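Local coordinates for DUF1254 domain-containing protein (Vibrio parahaemolyticus, PDB 3U07), which is of unknown function but unites two related families, DUF1254 and DUF1214, in one chain and is probably exported by way of a signal sequence, at residues Glu105-Thr113 against Ala123-Gly133; Tyr382-Asn390 against Pro398-Lys406. The protein carries 2 engineered substitutions. One frame throughout, in Å; residues are numbered along the deposited sequence.

Contact 1 of 2, residues Glu105-Thr113 against Ala123-Gly133; sequences EGRYWILHT and AFSSRTRGTKG
The carbonyl oxygen of Phe-124 takes a nearly straight bond from Leu-111 N (2.6 Å, 171° at the hydrogen) and a weaker CA-H...O contact beside it, Ile-110 CA lying 3.2 Å from the same oxygen. Phe-124 N returns a bond to Leu-111 O, so these two residues form the hydrogen-bonded pair of the antiparallel strands. Their side chains lie side by side, Leu-111 CD2 meeting the edge of the Phe-124 ring at CD2 (4.1 Å); Phe-136, on strand 134-140 of the mixed sheet, stacks on that ring.

Trp-109 has the largest share of the interface of any residue. With CG set between its backbone N and carbonyl carbon (chi1 63°), the indole swings over the start of helix 126-129. Ser-125 CA lies over its six-membered ring, 3.8 Å from the centroid, in a CH-pi contact, while Ser-126 N sits over the same face. NE1 reaches Gly-130 O at 2.9 Å, the oxygen tilted 20° out of the indole plane, and Lys-132 O approaches the edge, 3.3 Å from CZ2. Arg-129 helps to fix that carbonyl: its NE binds Lys-132 O and its NH2 Gly-133 O.

Ser-126 OG accepts from Trp-109 N (3.2 Å) beside the Tyr-108 ring. Ser-125 OG takes the N-cap bond from Arg-127 N (3.0 Å). The whole is a beta hairpin, strands 109-115 and 120-125, whose outer strand runs straight into an N-capped short helix and a type II' turn, the helix start under the face of one tryptophan and the turn at its edge.

Contact 2 of 2, residues Tyr382-Asn390 against Pro398-Lys406; sequences YYTIYMSAN and PNFLPVPEK
Ile-385 and Leu-401 pack side by side, CG2 of the isoleucine 3.7 Å from CB of the leucine, in the tight part of this parallel pairing. Met-387, a selenomethionine, lies alongside Leu-401 on the same face, with its CG 4.0 Å from Leu-401 CB, and its CB also meets Val-403 CG2. Val-350 and Ile-352 of strand 347-354 touch Leu-401. Two sound backbone bonds join the strands here, Leu-401 N to Tyr-386 O (2.9 Å, 175°) and Tyr-386 N to Asn-399 O (3.1 Å).

On the other face Phe-400, with CG anti to its backbone N (chi1 -179°), sends its ring along the neighbouring strand. CD1 meets Tyr-386 CD1 at 4.1 Å, and CE1 touches Ser-388 CB.

Toward the C-terminal ends the strand pairing gives way, though Ala-389 and Val-403 stay well covered. Val-403 N reaches Ser-388 O at 3.0 Å from 53° above the carbonyl plane, and exposed Glu-405 rests OE1 against Ala-389 CB (3.5 Å). Tyr-386 OH bonds to Asp-334, as does Ser-388 OG, which also accepts from Asn-390 N in an ST turn. With every hydrogen bond across the contact made by backbone atoms and side chains meeting mainly through carbon, cohesion probably rests on backbone bonding and apolar burial more than on charge.

In the fold
Contact 1 lies in the first half of the chain and contact 2 in the second, their centres 30 Å apart and their nearest atoms about 14 Å apart. Each half holds an antiparallel sheet of strand order 1-4-2-3 and a mixed sheet of order 3-2-1-4, consistent with two related modules. Contact 1 belongs to the antiparallel sheet of its half, contact 2 to the mixed sheet of its own, so they occupy different places in the shared plan, though both involve an outermost strand. The halves meet near contact 1, where Tyr-108 packs against Tyr-415 and Arg-127 pairs with Glu-313. No active site is known to which either contact could be tied.

Contact 1 of 2, residues Glu105-Thr113 against Ala123-Gly133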
loop_
_atom_site.group_PDB
_atom_site.type_symbol
_atom_site.label_atom_id
_atom_site.label_comp_id
_atom_site.label_asym_id
_atom_site.label_seq_id
_atom_site.Cartn_x
_atom_site.Cartn_y
_atom_site.Cartn_z
ATOM N N GLU A 105 14.365 -18.976 7.123
ATOM C CA GLU A 105 13.706 -18.776 8.407
ATOM C C GLU A 105 13.936 -17.402 9.019
ATOM O O GLU A 105 15.065 -16.906 9.062
ATOM C CB GLU A 105 14.151 -19.847 9.406
ATOM C CG GLU A 105 13.427 -19.756 10.736
ATOM C CD GLU A 105 13.794 -20.882 11.678
ATOM O OE1 GLU A 105 14.611 -20.654 12.596
ATOM O OE2 GLU A 105 13.264 -21.996 11.488
ATOM N N GLY A 106 12.850 -16.796 9.495
ATOM C CA GLY A 106 12.942 -15.490 10.122
ATOM C C GLY A 106 12.810 -14.265 9.234
ATOM O O GLY A 106 12.436 -13.201 9.719
ATOM N N ARG A 107 13.098 -14.393 7.942
ATOM C CA ARG A 107 13.013 -13.243 7.057
ATOM C C ARG A 107 11.584 -12.855 6.697
ATOM O O ARG A 107 10.809 -13.679 6.209
ATOM C CB ARG A 107 13.810 -13.494 5.777
ATOM C CG ARG A 107 13.982 -12.249 4.911
ATOM C CD ARG A 107 14.750 -12.554 3.642
ATOM N NE ARG A 107 16.064 -13.125 3.925
ATOM C CZ ARG A 107 17.112 -12.432 4.363
ATOM N NH1 ARG A 107 17.012 -11.124 4.569
ATOM N NH2 ARG A 107 18.260 -13.052 4.603
ATOM N N TYR A 108 11.230 -11.599 6.961
ATOM C CA TYR A 108 9.896 -11.105 6.636
ATOM C C TYR A 108 9.809 -10.880 5.129
ATOM O O TYR A 108 10.764 -10.413 4.505
ATOM C CB TYR A 108 9.608 -9.770 7.331
ATOM C CG TYR A 108 8.271 -9.164 6.941
ATOM C CD1 TYR A 108 7.097 -9.537 7.594
ATOM C CD2 TYR A 108 8.172 -8.257 5.888
ATOM C CE1 TYR A 108 5.857 -9.027 7.205
ATOM C CE2 TYR A 108 6.932 -7.740 5.489
ATOM C CZ TYR A 108 5.782 -8.132 6.151
ATOM O OH TYR A 108 4.550 -7.642 5.763
ATOM N N TRP A 109 8.666 -11.230 4.552
ATOM C CA TRP A 109 8.426 -11.026 3.125
ATOM C C TRP A 109 6.932 -10.975 2.905
ATOM O O TRP A 109 6.158 -11.511 3.701
ATOM C CB TRP A 109 9.016 -12.153 2.276
ATOM C CG TRP A 109 8.419 -13.506 2.546
ATOM C CD1 TRP A 109 8.823 -14.410 3.487
ATOM C CD2 TRP A 109 7.310 -14.105 1.865
ATOM N NE1 TRP A 109 8.038 -15.536 3.431
ATOM C CE2 TRP A 109 7.104 -15.378 2.443
ATOM C CE3 TRP A 109 6.476 -13.690 0.818
ATOM C CZ2 TRP A 109 6.090 -16.240 2.010
ATOM C CZ3 TRP A 109 5.469 -14.548 0.387
ATOM C CH2 TRP A 109 5.287 -15.809 0.982
ATOM N N ILE A 110 6.523 -10.321 1.828
ATOM C CA ILE A 110 5.107 -10.223 1.523
ATOM C C ILE A 110 4.871 -9.950 0.044
ATOM O O ILE A 110 5.608 -9.182 -0.580
ATOM C CB ILE A 110 4.434 -9.104 2.364
ATOM C CG1 ILE A 110 2.929 -9.074 2.095
ATOM C CG2 ILE A 110 5.078 -7.752 2.051
ATOM C CD1 ILE A 110 2.153 -8.294 3.123
ATOM N N LEU A 111 3.878 -10.632 -0.520
ATOM C CA LEU A 111 3.480 -10.423 -1.911
ATOM C C LEU A 111 2.117 -9.752 -1.739
ATOM O O LEU A 111 1.180 -10.351 -1.215
ATOM C CB LEU A 111 3.341 -11.749 -2.661
ATOM C CG LEU A 111 2.668 -11.700 -4.042
ATOM C CD1 LEU A 111 3.386 -10.707 -4.949
ATOM C CD2 LEU A 111 2.685 -13.094 -4.652
ATOM N N HIS A 112 2.018 -8.500 -2.166
ATOM C CA HIS A 112 0.789 -7.734 -2.001
ATOM C C HIS A 112 0.219 -7.262 -3.337
ATOM O O HIS A 112 0.905 -6.592 -4.103
ATOM C CB HIS A 112 1.100 -6.536 -1.097
ATOM C CG HIS A 112 -0.046 -5.597 -0.902
ATOM N ND1 HIS A 112 0.132 -4.237 -0.746
ATOM C CD2 HIS A 112 -1.379 -5.812 -0.817
ATOM C CE1 HIS A 112 -1.041 -3.658 -0.578
ATOM N NE2 HIS A 112 -1.976 -4.592 -0.617
ATOM N N THR A 113 -1.037 -7.611 -3.611
ATOM C CA THR A 113 -1.674 -7.201 -4.856
ATOM C C THR A 113 -2.981 -6.489 -4.572
ATOM O O THR A 113 -3.680 -6.817 -3.616
ATOM C CB THR A 113 -1.967 -8.412 -5.793
ATOM O OG1 THR A 113 -2.755 -9.384 -5.091
ATOM C CG2 THR A 113 -0.668 -9.063 -6.269
ATOM N N ALA A 123 -2.449 -11.033 -0.106
ATOM C CA ALA A 123 -1.379 -10.634 0.795
ATOM C C ALA A 123 -0.743 -11.912 1.323
ATOM O O ALA A 123 -1.044 -12.351 2.431
ATOM C CB ALA A 123 -1.935 -9.804 1.954
ATOM N N PHE A 124 0.105 -12.528 0.506
ATOM C CA PHE A 124 0.792 -13.748 0.907
ATOM C C PHE A 124 2.068 -13.296 1.595
ATOM O O PHE A 124 2.796 -12.457 1.064
ATOM C CB PHE A 124 1.140 -14.601 -0.317
ATOM C CG PHE A 124 -0.061 -15.081 -1.080
ATOM C CD1 PHE A 124 -0.947 -15.993 -0.505
ATOM C CD2 PHE A 124 -0.320 -14.608 -2.367
ATOM C CE1 PHE A 124 -2.075 -16.427 -1.202
ATOM C CE2 PHE A 124 -1.443 -15.036 -3.073
ATOM C CZ PHE A 124 -2.326 -15.948 -2.491
ATOM N N SER A 125 2.344 -13.835 2.776
ATOM C CA SER A 125 3.550 -13.420 3.477
ATOM C C SER A 125 3.976 -14.329 4.615
ATOM O O SER A 125 3.247 -15.238 5.032
ATOM C CB SER A 125 3.374 -12.003 4.028
ATOM O OG SER A 125 2.887 -12.037 5.355
ATOM N N SER A 126 5.182 -14.056 5.102
ATOM C CA SER A 126 5.794 -14.777 6.205
ATOM C C SER A 126 4.895 -14.747 7.440
ATOM O O SER A 126 4.878 -15.685 8.233
ATOM C CB SER A 126 7.138 -14.130 6.542
ATOM O OG SER A 126 6.980 -12.734 6.762
ATOM N N ARG A 127 4.150 -13.658 7.600
ATOM C CA ARG A 127 3.261 -13.507 8.746
ATOM C C ARG A 127 2.296 -14.679 8.858
ATOM O O ARG A 127 1.978 -15.134 9.954
ATOM C CB ARG A 127 2.456 -12.209 8.629
ATOM C CG ARG A 127 1.577 -11.920 9.834
ATOM C CD ARG A 127 0.758 -10.646 9.644
ATOM N NE ARG A 127 -0.403 -10.847 8.781
ATOM C CZ ARG A 127 -1.559 -11.363 9.189
ATOM N NH1 ARG A 127 -1.720 -11.731 10.453
ATOM N NH2 ARG A 127 -2.557 -11.514 8.327
ATOM N N THR A 128 1.832 -15.170 7.714
ATOM C CA THR A 128 0.878 -16.265 7.720
ATOM C C THR A 128 1.359 -17.545 7.039
ATOM O O THR A 128 0.673 -18.561 7.086
ATOM C CB THR A 128 -0.469 -15.817 7.079
ATOM O OG1 THR A 128 -0.228 -15.276 5.775
ATOM C CG2 THR A 128 -1.145 -14.756 7.939
ATOM N N ARG A 129 2.531 -17.506 6.413
ATOM C CA ARG A 129 3.055 -18.695 5.740
ATOM C C ARG A 129 4.449 -19.085 6.220
ATOM O O ARG A 129 4.932 -20.177 5.922
ATOM C CB ARG A 129 3.127 -18.478 4.222
ATOM C CG ARG A 129 1.814 -18.180 3.538
ATOM C CD ARG A 129 2.063 -17.890 2.069
ATOM N NE ARG A 129 2.513 -19.077 1.344
ATOM C CZ ARG A 129 1.711 -20.062 0.943
ATOM N NH1 ARG A 129 0.408 -20.009 1.192
ATOM N NH2 ARG A 129 2.210 -21.100 0.284
ATOM N N GLY A 130 5.094 -18.199 6.967
ATOM C CA GLY A 130 6.443 -18.492 7.417
ATOM C C GLY A 130 7.360 -18.439 6.206
ATOM O O GLY A 130 7.284 -17.519 5.393
ATOM N N THR A 131 8.213 -19.445 6.065
ATOM C CA THR A 131 9.155 -19.514 4.954
ATOM C C THR A 131 8.545 -20.008 3.639
ATOM O O THR A 131 9.172 -19.903 2.582
ATOM C CB THR A 131 10.308 -20.477 5.282
ATOM O OG1 THR A 131 9.770 -21.782 5.542
ATOM C CG2 THR A 131 11.086 -19.999 6.503
ATOM N N LYS A 132 7.331 -20.540 3.708
ATOM C CA LYS A 132 6.675 -21.121 2.537
ATOM C C LYS A 132 6.196 -20.170 1.445
ATOM O O LYS A 132 5.251 -19.404 1.639
ATOM C CB LYS A 132 5.505 -22.007 2.996
ATOM C CG LYS A 132 5.139 -23.102 2.006
ATOM C CD LYS A 132 6.308 -24.062 1.879
ATOM C CE LYS A 132 6.233 -24.921 0.630
ATOM N NZ LYS A 132 7.546 -25.590 0.364
ATOM N N GLY A 133 6.866 -20.236 0.298
ATOM C CA GLY A 133 6.496 -19.419 -0.839
ATOM C C GLY A 133 5.546 -20.264 -1.668
ATOM O O GLY A 133 4.733 -21.004 -1.100
#

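Contact 2 of 2, residues Tyr382-Asn390 against Pro398-Lys406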
loop_
_atom_site.group_PDB
_atom_site.type_symbol
_atom_site.label_atom_id
_atom_site.label_comp_id
_atom_site.label_asym_id
_atom_site.label_seq_id
_atom_site.Cartn_x
_atom_site.Cartn_y
_atom_site.Cartn_z
ATOM N N TYR A 382 11.553 -3.060 28.785
ATOM C CA TYR A 382 11.287 -1.774 28.152
ATOM C C TYR A 382 12.391 -1.522 27.146
ATOM O O TYR A 382 13.541 -1.899 27.369
ATOM C CB TYR A 382 11.308 -0.617 29.162
ATOM C CG TYR A 382 10.011 -0.373 29.898
ATOM C CD1 TYR A 382 9.693 -1.091 31.051
ATOM C CD2 TYR A 382 9.101 0.584 29.444
ATOM C CE1 TYR A 382 8.498 -0.858 31.738
ATOM C CE2 TYR A 382 7.903 0.823 30.123
ATOM C CZ TYR A 382 7.611 0.099 31.269
ATOM O OH TYR A 382 6.437 0.337 31.946
ATOM N N TYR A 383 12.041 -0.918 26.019
ATOM C CA TYR A 383 13.055 -0.568 25.044
ATOM C C TYR A 383 13.282 0.915 25.303
ATOM O O TYR A 383 12.372 1.630 25.730
ATOM C CB TYR A 383 12.573 -0.780 23.609
ATOM C CG TYR A 383 12.470 -2.231 23.207
ATOM C CD1 TYR A 383 11.340 -2.984 23.525
ATOM C CD2 TYR A 383 13.501 -2.853 22.497
ATOM C CE1 TYR A 383 11.236 -4.321 23.142
ATOM C CE2 TYR A 383 13.405 -4.190 22.112
ATOM C CZ TYR A 383 12.268 -4.915 22.439
ATOM O OH TYR A 383 12.159 -6.234 22.065
ATOM N N THR A 384 14.500 1.373 25.068
ATOM C CA THR A 384 14.829 2.770 25.281
ATOM C C THR A 384 15.671 3.261 24.125
ATOM O O THR A 384 16.783 2.788 23.921
ATOM C CB THR A 384 15.629 2.975 26.584
ATOM O OG1 THR A 384 14.796 2.684 27.711
ATOM C CG2 THR A 384 16.120 4.410 26.683
ATOM N N ILE A 385 15.133 4.201 23.359
ATOM C CA ILE A 385 15.862 4.760 22.232
ATOM C C ILE A 385 16.361 6.155 22.602
ATOM O O ILE A 385 15.580 7.013 23.019
ATOM C CB ILE A 385 14.967 4.871 20.974
ATOM C CG1 ILE A 385 14.542 3.471 20.509
ATOM C CG2 ILE A 385 15.714 5.627 19.870
ATOM C CD1 ILE A 385 13.629 3.474 19.298
ATOM N N TYR A 386 17.664 6.377 22.463
ATOM C CA TYR A 386 18.243 7.683 22.764
ATOM C C TYR A 386 18.605 8.310 21.425
ATOM O O TYR A 386 19.254 7.675 20.596
ATOM C CB TYR A 386 19.480 7.541 23.658
ATOM C CG TYR A 386 20.022 8.867 24.146
ATOM C CD1 TYR A 386 20.791 9.679 23.310
ATOM C CD2 TYR A 386 19.736 9.332 25.430
ATOM C CE1 TYR A 386 21.264 10.923 23.738
ATOM C CE2 TYR A 386 20.202 10.578 25.869
ATOM C CZ TYR A 386 20.965 11.367 25.019
ATOM O OH TYR A 386 21.425 12.597 25.443
HETATM N N MSE A 387 18.172 9.552 21.213
HETATM C CA MSE A 387 18.412 10.257 19.956
HETATM C C MSE A 387 19.198 11.553 20.084
HETATM O O MSE A 387 18.919 12.377 20.953
HETATM C CB MSE A 387 17.074 10.573 19.273
HETATM C CG MSE A 387 16.252 9.351 18.877
HETATM SE SE MSE A 387 14.404 9.792 18.528
HETATM C CE MSE A 387 13.808 9.726 20.356
ATOM N N SER A 388 20.163 11.733 19.189
ATOM C CA SER A 388 20.988 12.933 19.169
ATOM C C SER A 388 21.698 13.085 17.829
ATOM O O SER A 388 21.785 12.136 17.047
ATOM C CB SER A 388 22.037 12.884 20.282
ATOM O OG SER A 388 22.924 13.984 20.181
ATOM N N ALA A 389 22.186 14.294 17.564
ATOM C CA ALA A 389 22.919 14.576 16.336
ATOM C C ALA A 389 24.385 14.260 16.641
ATOM O O ALA A 389 25.218 14.141 15.740
ATOM C CB ALA A 389 22.759 16.040 15.945
ATOM N N ASN A 390 24.686 14.123 17.928
ATOM C CA ASN A 390 26.034 13.802 18.370
ATOM C C ASN A 390 26.201 12.288 18.403
ATOM O O ASN A 390 25.853 11.636 19.387
ATOM C CB ASN A 390 26.294 14.376 19.762
ATOM C CG ASN A 390 27.622 13.927 20.332
ATOM O OD1 ASN A 390 28.613 13.811 19.608
ATOM N ND2 ASN A 390 27.657 13.683 21.635
ATOM N N PRO A 398 23.599 -0.031 20.405
ATOM C CA PRO A 398 22.452 -0.499 19.624
ATOM C C PRO A 398 21.171 0.299 19.853
ATOM O O PRO A 398 20.296 0.319 18.991
ATOM C CB PRO A 398 22.314 -1.948 20.071
ATOM C CG PRO A 398 22.647 -1.852 21.519
ATOM C CD PRO A 398 23.891 -0.972 21.503
ATOM N N ASN A 399 21.062 0.948 21.012
ATOM C CA ASN A 399 19.872 1.732 21.328
ATOM C C ASN A 399 19.980 3.190 20.895
ATOM O O ASN A 399 19.061 3.982 21.115
ATOM C CB ASN A 399 19.562 1.664 22.827
ATOM C CG ASN A 399 19.224 0.261 23.288
ATOM O OD1 ASN A 399 18.761 -0.565 22.504
ATOM N ND2 ASN A 399 19.439 -0.013 24.570
ATOM N N PHE A 400 21.096 3.547 20.272
ATOM C CA PHE A 400 21.280 4.917 19.819
ATOM C C PHE A 400 20.763 5.125 18.405
ATOM O O PHE A 400 21.126 4.390 17.482
ATOM C CB PHE A 400 22.754 5.322 19.854
ATOM C CG PHE A 400 22.989 6.737 19.417
ATOM C CD1 PHE A 400 22.753 7.792 20.290
ATOM C CD2 PHE A 400 23.371 7.019 18.109
ATOM C CE1 PHE A 400 22.894 9.108 19.869
ATOM C CE2 PHE A 400 23.513 8.330 17.676
ATOM C CZ PHE A 400 23.272 9.378 18.556
ATOM N N LEU A 401 19.920 6.137 18.234
ATOM C CA LEU A 401 19.376 6.438 16.920
ATOM C C LEU A 401 19.741 7.864 16.543
ATOM O O LEU A 401 19.294 8.819 17.181
ATOM C CB LEU A 401 17.850 6.254 16.911
ATOM C CG LEU A 401 17.093 6.567 15.615
ATOM C CD1 LEU A 401 17.786 5.930 14.411
ATOM C CD2 LEU A 401 15.662 6.056 15.742
ATOM N N PRO A 402 20.587 8.025 15.509
ATOM C CA PRO A 402 21.023 9.338 15.033
ATOM C C PRO A 402 19.820 10.167 14.609
ATOM O O PRO A 402 18.830 9.632 14.116
ATOM C CB PRO A 402 21.924 8.994 13.845
ATOM C CG PRO A 402 22.495 7.673 14.229
ATOM C CD PRO A 402 21.275 6.955 14.765
ATOM N N VAL A 403 19.916 11.472 14.806
ATOM C CA VAL A 403 18.855 12.384 14.430
ATOM C C VAL A 403 19.578 13.589 13.826
ATOM O O VAL A 403 20.636 13.984 14.307
ATOM C CB VAL A 403 18.003 12.731 15.678
ATOM C CG1 VAL A 403 17.790 14.220 15.803
ATOM C CG2 VAL A 403 16.673 11.985 15.590
ATOM N N PRO A 404 19.028 14.173 12.748
ATOM C CA PRO A 404 19.649 15.324 12.083
ATOM C C PRO A 404 19.577 16.664 12.804
ATOM O O PRO A 404 18.742 16.868 13.682
ATOM C CB PRO A 404 18.926 15.364 10.747
ATOM C CG PRO A 404 17.538 14.998 11.139
ATOM C CD PRO A 404 17.748 13.832 12.099
ATOM N N GLU A 405 20.468 17.571 12.404
ATOM C CA GLU A 405 20.547 18.920 12.962
ATOM C C GLU A 405 19.472 19.805 12.329
ATOM O O GLU A 405 19.746 20.933 11.919
ATOM C CB GLU A 405 21.919 19.534 12.672
ATOM C CG GLU A 405 23.094 18.768 13.252
ATOM C CD GLU A 405 23.653 19.414 14.502
ATOM O OE1 GLU A 405 22.903 19.557 15.489
ATOM O OE2 GLU A 405 24.848 19.782 14.494
ATOM N N LYS A 406 18.252 19.289 12.254
ATOM C CA LYS A 406 17.136 20.020 11.667
ATOM C C LYS A 406 15.819 19.388 12.097
ATOM O O LYS A 406 15.811 18.368 12.780
ATOM C CB LYS A 406 17.243 19.985 10.141
ATOM C CG LYS A 406 17.409 18.586 9.561
ATOM C CD LYS A 406 17.089 18.556 8.071
ATOM C CE LYS A 406 17.367 17.183 7.469
ATOM N NZ LYS A 406 17.022 17.130 6.020
#